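Local coordinates for oxidoreductase, NAD-binding/iron-sulfur cluster-binding protein (Nitratireductor pacificus pht-3B, PDB 6ZY1) that binds cobalamin and two [4Fe-4S] clusters and probably catalyses the reductive dehalogenation of halogenated phenols, as in other reductive dehalogenases, at residues Ser32-Pro37 and Asn598-Val603; Ala59-Asp64 and Gly221-Pro226; Ser408-Gly413 and Thr690-Val695. One frame throughout, in Å; residues are numbered along the deposited sequence.

Contact 1 (Ser32-Pro37 and Asn598-Val603). With NA (sodium ion), chain G.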
loop_
_atom_site.group_PDB
_atom_site.type_symbol
_atom_site.label_atom_id
_atom_site.label_comp_id
_atom_site.label_asym_id
_atom_site.label_seq_id
_atom_site.Cartn_x
_atom_site.Cartn_y
_atom_site.Cartn_z
ATOM N N SER A 32 22.645 -3.037 -3.560
ATOM C CA SER A 32 21.716 -2.276 -2.742
ATOM C C SER A 32 21.581 -0.853 -3.254
ATOM O O SER A 32 22.505 -0.288 -3.841
ATOM C CB SER A 32 22.170 -2.238 -1.285
ATOM O OG SER A 32 21.356 -1.345 -0.541
ATOM N N ASN A 33 20.411 -0.271 -3.015
ATOM C CA ASN A 33 20.161 1.120 -3.351
ATOM C C ASN A 33 20.253 2.027 -2.133
ATOM O O ASN A 33 19.786 3.170 -2.189
ATOM C CB ASN A 33 18.793 1.262 -4.018
ATOM C CG ASN A 33 17.644 0.906 -3.086
ATOM O OD1 ASN A 33 17.774 0.968 -1.861
ATOM N ND2 ASN A 33 16.511 0.523 -3.665
ATOM N N ARG A 34 20.843 1.543 -1.035
ATOM C CA ARG A 34 20.819 2.288 0.220
ATOM C C ARG A 34 21.396 3.690 0.064
ATOM O O ARG A 34 20.998 4.602 0.796
ATOM C CB ARG A 34 21.571 1.520 1.307
ATOM C CG ARG A 34 23.027 1.254 0.977
ATOM C CD ARG A 34 23.727 0.527 2.110
ATOM N NE ARG A 34 23.065 -0.735 2.433
ATOM C CZ ARG A 34 23.467 -1.929 2.002
ATOM N NH1 ARG A 34 24.538 -2.037 1.226
ATOM N NH2 ARG A 34 22.795 -3.018 2.352
ATOM N N ASP A 35 22.323 3.889 -0.873
ATOM C CA ASP A 35 22.926 5.196 -1.101
ATOM C C ASP A 35 22.317 5.939 -2.285
ATOM O O ASP A 35 22.874 6.953 -2.718
ATOM C CB ASP A 35 24.431 5.051 -1.310
ATOM C CG ASP A 35 25.103 4.353 -0.158
ATOM O OD1 ASP A 35 24.726 4.623 1.002
ATOM O OD2 ASP A 35 26.000 3.524 -0.415
ATOM N N ARG A 36 21.190 5.464 -2.816
ATOM C CA ARG A 36 20.559 6.090 -3.969
ATOM C C ARG A 36 19.393 6.945 -3.503
ATOM O O ARG A 36 18.412 6.399 -2.976
ATOM C CB ARG A 36 20.081 5.027 -4.958
ATOM C CG ARG A 36 19.489 5.568 -6.254
ATOM C CD ARG A 36 19.327 4.446 -7.275
ATOM N NE ARG A 36 18.724 4.879 -8.534
ATOM C CZ ARG A 36 19.412 5.387 -9.553
ATOM N NH1 ARG A 36 20.718 5.543 -9.452
ATOM N NH2 ARG A 36 18.794 5.748 -10.669
ATOM N N PRO A 37 19.446 8.267 -3.659
ATOM C CA PRO A 37 18.288 9.091 -3.301
ATOM C C PRO A 37 17.068 8.705 -4.123
ATOM O O PRO A 37 17.173 8.226 -5.254
ATOM C CB PRO A 37 18.753 10.518 -3.613
ATOM C CG PRO A 37 19.874 10.343 -4.592
ATOM C CD PRO A 37 20.552 9.069 -4.204
ATOM N N ASN A 598 11.529 -6.736 7.695
ATOM C CA ASN A 598 11.486 -5.561 6.835
ATOM C C ASN A 598 12.869 -5.393 6.213
ATOM O O ASN A 598 13.769 -4.811 6.826
ATOM C CB ASN A 598 11.083 -4.338 7.648
ATOM C CG ASN A 598 11.002 -3.088 6.812
ATOM O OD1 ASN A 598 10.469 -3.110 5.709
ATOM N ND2 ASN A 598 11.543 -1.988 7.328
ATOM N N ARG A 599 13.046 -5.910 4.994
ATOM C CA ARG A 599 14.354 -5.975 4.352
ATOM C C ARG A 599 14.297 -5.441 2.930
ATOM O O ARG A 599 13.237 -5.369 2.299
ATOM C CB ARG A 599 14.904 -7.406 4.281
ATOM C CG ARG A 599 15.240 -8.018 5.599
ATOM C CD ARG A 599 15.998 -9.301 5.385
ATOM N NE ARG A 599 16.461 -9.829 6.657
ATOM C CZ ARG A 599 15.794 -10.722 7.375
ATOM N NH1 ARG A 599 14.633 -11.203 6.933
ATOM N NH2 ARG A 599 16.293 -11.136 8.532
ATOM N N GLU A 600 15.477 -5.116 2.419
ATOM C CA GLU A 600 15.590 -4.698 1.035
ATOM C C GLU A 600 15.441 -5.898 0.101
ATOM O O GLU A 600 15.751 -7.038 0.457
ATOM C CB GLU A 600 16.929 -4.001 0.804
ATOM C CG GLU A 600 16.968 -3.222 -0.503
ATOM C CD GLU A 600 18.299 -2.537 -0.757
ATOM O OE1 GLU A 600 19.175 -2.654 0.116
ATOM O OE2 GLU A 600 18.473 -1.887 -1.817
ATOM N N ASP A 601 14.976 -5.631 -1.119
ATOM C CA ASP A 601 14.726 -6.688 -2.099
ATOM C C ASP A 601 16.007 -7.023 -2.870
ATOM O O ASP A 601 16.098 -6.893 -4.091
ATOM C CB ASP A 601 13.599 -6.254 -3.025
ATOM C CG ASP A 601 12.891 -7.416 -3.667
ATOM O OD1 ASP A 601 13.283 -8.573 -3.394
ATOM O OD2 ASP A 601 11.942 -7.161 -4.444
ATOM N N THR A 602 17.020 -7.447 -2.124
ATOM C CA THR A 602 18.317 -7.799 -2.686
ATOM C C THR A 602 18.544 -9.304 -2.588
ATOM O O THR A 602 17.807 -10.033 -1.920
ATOM C CB THR A 602 19.444 -7.051 -1.968
ATOM O OG1 THR A 602 19.536 -7.523 -0.620
ATOM C CG2 THR A 602 19.164 -5.562 -1.949
ATOM N N VAL A 603 19.588 -9.764 -3.276
ATOM C CA VAL A 603 19.968 -11.167 -3.186
ATOM C C VAL A 603 20.237 -11.551 -1.737
ATOM O O VAL A 603 19.738 -12.571 -1.249
ATOM C CB VAL A 603 21.179 -11.457 -4.092
ATOM C CG1 VAL A 603 21.755 -12.833 -3.783
ATOM C CG2 VAL A 603 20.778 -11.373 -5.546
HETATM NA NA NA G . 15.034 -4.162 9.407
HETATM O O HOH W 1 16.264 -6.446 8.709
HETATM O O HOH W 2 14.795 -1.489 8.737
HETATM O O HOH W 3 16.698 -3.853 7.387
#

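Contact 2 (Ala59-Asp64 and Gly221-Pro226)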
loop_
_atom_site.group_PDB
_atom_site.type_symbol
_atom_site.label_atom_id
_atom_site.label_comp_id
_atom_site.label_asym_id
_atom_site.label_seq_id
_atom_site.Cartn_x
_atom_site.Cartn_y
_atom_site.Cartn_z
ATOM N N ALA A 59 3.641 12.974 -32.083
ATOM C CA ALA A 59 3.779 11.701 -31.390
ATOM C C ALA A 59 2.493 11.391 -30.643
ATOM O O ALA A 59 1.820 12.294 -30.144
ATOM C CB ALA A 59 4.962 11.723 -30.418
ATOM N N ARG A 60 2.159 10.107 -30.571
ATOM C CA ARG A 60 1.060 9.635 -29.744
ATOM C C ARG A 60 1.590 8.638 -28.721
ATOM O O ARG A 60 2.681 8.078 -28.871
ATOM C CB ARG A 60 -0.051 8.985 -30.583
ATOM C CG ARG A 60 0.366 7.716 -31.296
ATOM C CD ARG A 60 -0.844 6.945 -31.804
ATOM N NE ARG A 60 -0.466 5.871 -32.721
ATOM C CZ ARG A 60 -0.169 4.629 -32.349
ATOM N NH1 ARG A 60 -0.200 4.281 -31.066
ATOM N NH2 ARG A 60 0.166 3.729 -33.266
ATOM N N GLN A 61 0.814 8.437 -27.662
ATOM C CA GLN A 61 1.186 7.470 -26.650
ATOM C C GLN A 61 1.000 6.057 -27.186
ATOM O O GLN A 61 0.225 5.834 -28.118
ATOM C CB GLN A 61 0.340 7.647 -25.396
ATOM C CG GLN A 61 0.493 8.977 -24.710
ATOM C CD GLN A 61 -0.221 9.004 -23.381
ATOM O OE1 GLN A 61 0.136 8.270 -22.462
ATOM N NE2 GLN A 61 -1.249 9.843 -23.274
ATOM N N PRO A 62 1.704 5.084 -26.613
ATOM C CA PRO A 62 1.466 3.690 -26.999
ATOM C C PRO A 62 0.023 3.297 -26.726
ATOM O O PRO A 62 -0.627 3.827 -25.824
ATOM C CB PRO A 62 2.444 2.905 -26.118
ATOM C CG PRO A 62 3.524 3.885 -25.786
ATOM C CD PRO A 62 2.817 5.211 -25.657
ATOM N N GLU A 63 -0.479 2.360 -27.530
ATOM C CA GLU A 63 -1.846 1.873 -27.417
ATOM C C GLU A 63 -1.844 0.351 -27.354
ATOM O O GLU A 63 -0.823 -0.302 -27.580
ATOM C CB GLU A 63 -2.708 2.352 -28.594
ATOM C CG GLU A 63 -3.100 3.814 -28.527
ATOM C CD GLU A 63 -4.130 4.080 -27.452
ATOM O OE1 GLU A 63 -4.661 3.096 -26.884
ATOM O OE2 GLU A 63 -4.409 5.271 -27.175
ATOM N N ASP A 64 -3.009 -0.217 -27.049
ATOM C CA ASP A 64 -3.143 -1.664 -27.065
ATOM C C ASP A 64 -3.007 -2.193 -28.488
ATOM O O ASP A 64 -3.231 -1.481 -29.470
ATOM C CB ASP A 64 -4.490 -2.102 -26.490
ATOM C CG ASP A 64 -4.669 -1.700 -25.044
ATOM O OD1 ASP A 64 -5.039 -0.532 -24.796
ATOM O OD2 ASP A 64 -4.454 -2.560 -24.162
ATOM N N GLY A 221 6.147 8.143 -35.223
ATOM C CA GLY A 221 5.051 8.897 -34.649
ATOM C C GLY A 221 4.472 8.333 -33.373
ATOM O O GLY A 221 3.440 8.825 -32.909
ATOM N N VAL A 222 5.098 7.314 -32.792
ATOM C CA VAL A 222 4.677 6.743 -31.521
ATOM C C VAL A 222 5.803 6.939 -30.517
ATOM O O VAL A 222 6.982 6.797 -30.862
ATOM C CB VAL A 222 4.323 5.246 -31.649
ATOM C CG1 VAL A 222 3.770 4.722 -30.341
ATOM C CG2 VAL A 222 3.328 5.026 -32.772
ATOM N N LEU A 223 5.440 7.265 -29.278
ATOM C CA LEU A 223 6.437 7.434 -28.231
ATOM C C LEU A 223 7.098 6.104 -27.915
ATOM O O LEU A 223 6.451 5.055 -27.920
ATOM C CB LEU A 223 5.798 8.005 -26.968
ATOM C CG LEU A 223 5.253 9.427 -27.053
ATOM C CD1 LEU A 223 4.721 9.858 -25.699
ATOM C CD2 LEU A 223 6.333 10.383 -27.537
ATOM N N VAL A 224 8.400 6.149 -27.651
ATOM C CA VAL A 224 9.158 4.986 -27.206
ATOM C C VAL A 224 10.018 5.411 -26.027
ATOM O O VAL A 224 10.874 6.293 -26.163
ATOM C CB VAL A 224 10.031 4.391 -28.320
ATOM C CG1 VAL A 224 10.785 3.191 -27.797
ATOM C CG2 VAL A 224 9.175 4.006 -29.502
ATOM N N ALA A 225 9.787 4.794 -24.878
ATOM C CA ALA A 225 10.502 5.115 -23.655
ATOM C C ALA A 225 11.536 4.044 -23.357
ATOM O O ALA A 225 11.258 2.854 -23.533
ATOM C CB ALA A 225 9.535 5.226 -22.474
ATOM N N PRO A 226 12.735 4.421 -22.925
ATOM C CA PRO A 226 13.723 3.405 -22.560
ATOM C C PRO A 226 13.263 2.640 -21.332
ATOM O O PRO A 226 12.601 3.185 -20.445
ATOM C CB PRO A 226 14.992 4.219 -22.277
ATOM C CG PRO A 226 14.505 5.582 -21.944
ATOM C CD PRO A 226 13.250 5.790 -22.745
#

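Contact 3 (Ser408-Gly413 and Thr690-Val695)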
loop_
_atom_site.group_PDB
_atom_site.type_symbol
_atom_site.label_atom_id
_atom_site.label_comp_id
_atom_site.label_asym_id
_atom_site.label_seq_id
_atom_site.Cartn_x
_atom_site.Cartn_y
_atom_site.Cartn_z
ATOM N N SER A 408 -22.199 -5.433 13.723
ATOM C CA SER A 408 -23.095 -4.316 13.462
ATOM C C SER A 408 -22.280 -3.118 12.998
ATOM O O SER A 408 -21.122 -2.951 13.387
ATOM C CB SER A 408 -23.891 -3.953 14.714
ATOM O OG SER A 408 -23.006 -3.725 15.798
ATOM N N ASP A 409 -22.892 -2.284 12.163
ATOM C CA ASP A 409 -22.223 -1.066 11.744
ATOM C C ASP A 409 -22.218 -0.051 12.888
ATOM O O ASP A 409 -22.963 -0.169 13.868
ATOM C CB ASP A 409 -22.895 -0.487 10.501
ATOM C CG ASP A 409 -24.260 0.082 10.790
ATOM O OD1 ASP A 409 -24.338 1.249 11.234
ATOM O OD2 ASP A 409 -25.257 -0.637 10.574
ATOM N N GLU A 410 -21.352 0.956 12.766
ATOM C CA GLU A 410 -21.157 1.898 13.860
ATOM C C GLU A 410 -22.024 3.144 13.746
ATOM O O GLU A 410 -22.098 3.915 14.710
ATOM C CB GLU A 410 -19.680 2.309 13.952
ATOM C CG GLU A 410 -19.249 3.395 12.980
ATOM C CD GLU A 410 -19.169 2.910 11.550
ATOM O OE1 GLU A 410 -19.735 1.837 11.248
ATOM O OE2 GLU A 410 -18.532 3.602 10.724
ATOM N N VAL A 411 -22.687 3.353 12.612
ATOM C CA VAL A 411 -23.448 4.576 12.387
ATOM C C VAL A 411 -24.883 4.386 12.856
ATOM O O VAL A 411 -25.380 5.151 13.691
ATOM C CB VAL A 411 -23.401 4.997 10.909
ATOM C CG1 VAL A 411 -24.336 6.171 10.672
ATOM C CG2 VAL A 411 -21.981 5.358 10.511
ATOM N N GLU A 412 -25.563 3.373 12.321
ATOM C CA GLU A 412 -26.938 3.086 12.710
ATOM C C GLU A 412 -27.053 1.909 13.663
ATOM O O GLU A 412 -28.116 1.720 14.260
ATOM C CB GLU A 412 -27.801 2.827 11.471
ATOM C CG GLU A 412 -27.893 4.029 10.551
ATOM C CD GLU A 412 -28.843 3.814 9.391
ATOM O OE1 GLU A 412 -29.298 2.666 9.197
ATOM O OE2 GLU A 412 -29.134 4.797 8.675
ATOM N N GLY A 413 -25.989 1.127 13.831
ATOM C CA GLY A 413 -26.011 -0.006 14.727
ATOM C C GLY A 413 -26.764 -1.208 14.213
ATOM O O GLY A 413 -27.074 -2.109 14.999
ATOM N N THR A 690 -24.339 -0.802 19.229
ATOM C CA THR A 690 -23.934 0.512 19.709
ATOM C C THR A 690 -23.445 1.371 18.551
ATOM O O THR A 690 -22.783 0.882 17.632
ATOM C CB THR A 690 -22.827 0.377 20.754
ATOM O OG1 THR A 690 -23.206 -0.597 21.735
ATOM C CG2 THR A 690 -22.584 1.710 21.440
ATOM N N THR A 691 -23.767 2.660 18.598
ATOM C CA THR A 691 -23.408 3.594 17.541
ATOM C C THR A 691 -22.436 4.650 18.060
ATOM O O THR A 691 -22.150 4.741 19.256
ATOM C CB THR A 691 -24.652 4.278 16.957
ATOM O OG1 THR A 691 -25.193 5.189 17.922
ATOM C CG2 THR A 691 -25.706 3.245 16.592
ATOM N N LEU A 692 -21.930 5.469 17.135
ATOM C CA LEU A 692 -21.016 6.539 17.515
ATOM C C LEU A 692 -21.662 7.546 18.455
ATOM O O LEU A 692 -20.947 8.277 19.147
ATOM C CB LEU A 692 -20.501 7.256 16.268
ATOM C CG LEU A 692 -19.528 6.462 15.399
ATOM C CD1 LEU A 692 -19.332 7.121 14.046
ATOM C CD2 LEU A 692 -18.203 6.313 16.121
ATOM N N ASP A 693 -22.992 7.610 18.497
ATOM C CA ASP A 693 -23.649 8.599 19.337
ATOM C C ASP A 693 -23.631 8.226 20.812
ATOM O O ASP A 693 -23.955 9.074 21.649
ATOM C CB ASP A 693 -25.083 8.816 18.862
ATOM C CG ASP A 693 -25.144 9.363 17.448
ATOM O OD1 ASP A 693 -25.548 8.615 16.526
ATOM O OD2 ASP A 693 -24.765 10.541 17.261
ATOM N N ALA A 694 -23.249 7.000 21.149
ATOM C CA ALA A 694 -23.046 6.603 22.532
ATOM C C ALA A 694 -21.563 6.654 22.864
ATOM O O ALA A 694 -20.705 6.505 21.988
ATOM C CB ALA A 694 -23.585 5.197 22.795
ATOM N N VAL A 695 -21.267 6.865 24.143
ATOM C CA VAL A 695 -19.900 6.933 24.639
ATOM C C VAL A 695 -19.704 5.825 25.663
ATOM O O VAL A 695 -20.556 5.619 26.536
ATOM C CB VAL A 695 -19.581 8.308 25.257
ATOM C CG1 VAL A 695 -18.111 8.380 25.630
ATOM C CG2 VAL A 695 -19.942 9.417 24.285
HETATM O O HOH W 4 -21.941 -1.107 16.043
HETATM O O HOH W 5 -23.945 7.165 14.861
#

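Contact 1 (Ser32-Pro37 and Asn598-Val603)
An ST turn at S32-R34, overlapping the type I beta turn N33-R36, receives the carboxylate of E600 from the loop that precedes helix 603-614. Two donors of segment 32-37 grip it, one on each oxygen. S32 OG gives a hydrogen bond to E600 OE1 at 2.6 Å, and the backbone N33 N gives an almost straight one (175°) to E600 OE2 at 2.8 Å. Both oxygens use their syn lone pairs, which fixes the rotation of the carboxylate. E600 reaches so far because its CG stands anti to the backbone N (chi1 -165°) and the chain stays extended beyond it. The hydroxyl of S32 is used twice, since R34 N also donates to S32 OG, at 3.0 Å, and closes the ST turn. The same OG sits over the centre of one face of the R34 guanidinium, 3.3 Å above its plane. N33 turns its amide to within 28° of the carboxylate plane and brings OD1 to 2.9 Å from E600 OE2. These are two acceptors without a bond between them; the amide has its partners elsewhere, ND2 bonding to E433. R29 forms a salt bridge with E600 OE2 and probably eases this crowding of oxygens. T602 lays CG2 against S32 CA at 4.2 Å, while its OG1 caps G605 N. Beyond, N598 O binds a sodium ion at 3.0 Å together with three waters. The whole is a carboxylate held by an ST turn, next to a threonine N-cap that opens helix 603-614.

Contact 2 (Ala59-Asp64 and Gly221-Pro226)
The guanidinium of R60 has V222 CG2 over one face, 3.4 Å above the plane and displaced toward the rim. NH1 gives a weak hydrogen bond of 3.4 Å to the carbonyl of the following residue, Q61 O. R60 comes to this place with CG between its own backbone N and carbonyl carbon (chi1 65°), its chain then running extended to NE across the valine. V222 offers the methyl that stands beside its backbone N, while CG1 faces R60 O and NH1. With an alanine in place of V222, CG2 is gone from that face, and the guanidinium, held in this contact by one weak bond, would probably be freer to turn. The two backbones run in the same direction and form a single parallel bridge between R60 and V222. R60 N donates to G221 O at 3.0 Å, and L223 N donates to R60 O at 2.9 Å. G221 O also receives the CA-H of A59, at 3.3 Å from A59 CA. L223 points toward the loop and presses CD2 on A59 CB at 3.5 Å, a tight fit, while its CB lies 4.3 Å from P62 CD. The strand 222-224 is the second arm of a small hairpin with 217-219, V224 bonding through its backbone to R217, so the loop 59-64 runs along the hairpin's other edge. L223 and A59 both pack on A207 of helix 206-212 and on V218, while P62 rests on F232 and L223 on L234 of strand 232-239.

Contact 3 (Ser408-Gly413 and Thr690-Val695)
E410 and L692 meet at the edge of the cobalamin-binding region, where the loop just after the cobalamin-binding Y406 docks on the tail segment 690-695. Their side chains lie side by side and point the same way, E410 CG resting 3.9 Å from L692 CD1. A bend at chi2 (-72°) turns the glutamate's carboxylate away from this aliphatic pairing, and OE2 forms a salt bridge with K319. The carbonyl of E410 makes the direct backbone link, accepting a hydrogen bond from L692 N at 2.9 Å, with T691 CA close beside it at 3.1 Å. T691 wedges its methyl CG2 into the bend of the loop, 3.5 Å from G413 N and equally near the carbonyl carbon of E412. G413, at positive phi, lets that methyl lie close. The bend itself is an Asx motif: D409 OD1 accepts from E412 N at 2.7 Å and from G413 N at 3.1 Å, the latter from above the carboxylate plane, with a weaker bond from V411 N. Two waters fill in where protein atoms do not meet directly. One joins S408 OG with the carbonyls of D409 and T690; the other donates to V411 O and to D693 OD1, bridging them. Across the type I turn T691-A694, R314 donates to T691 O and A694 O. With one direct hydrogen bond and two water bridges, the docking depends largely on backbone carbonyls, and its fit on a methyl and an aspartate-tied bend.

Contacts 1 and 2 share the long N-terminal loop before helix 74-85. Along the chain contact 2 is nested inside the loop closed by contact 1; in space their centres are 31 Å apart and their nearest atoms about 12 Å. Contact 3 lies on the opposite side of the chain's centre from both, its centre 45 Å from that of contact 1 and 53 Å from that of contact 2, and its segments alternate with those of contact 1. It alone comes near the cobalamin and the bound 3-bromo-4-hydroxybenzoic acid: the E410 side chain is about 9 Å from the acid and about 10 Å from the cobalamin. Contacts 1 and 2 lie away from the cofactor-binding residues.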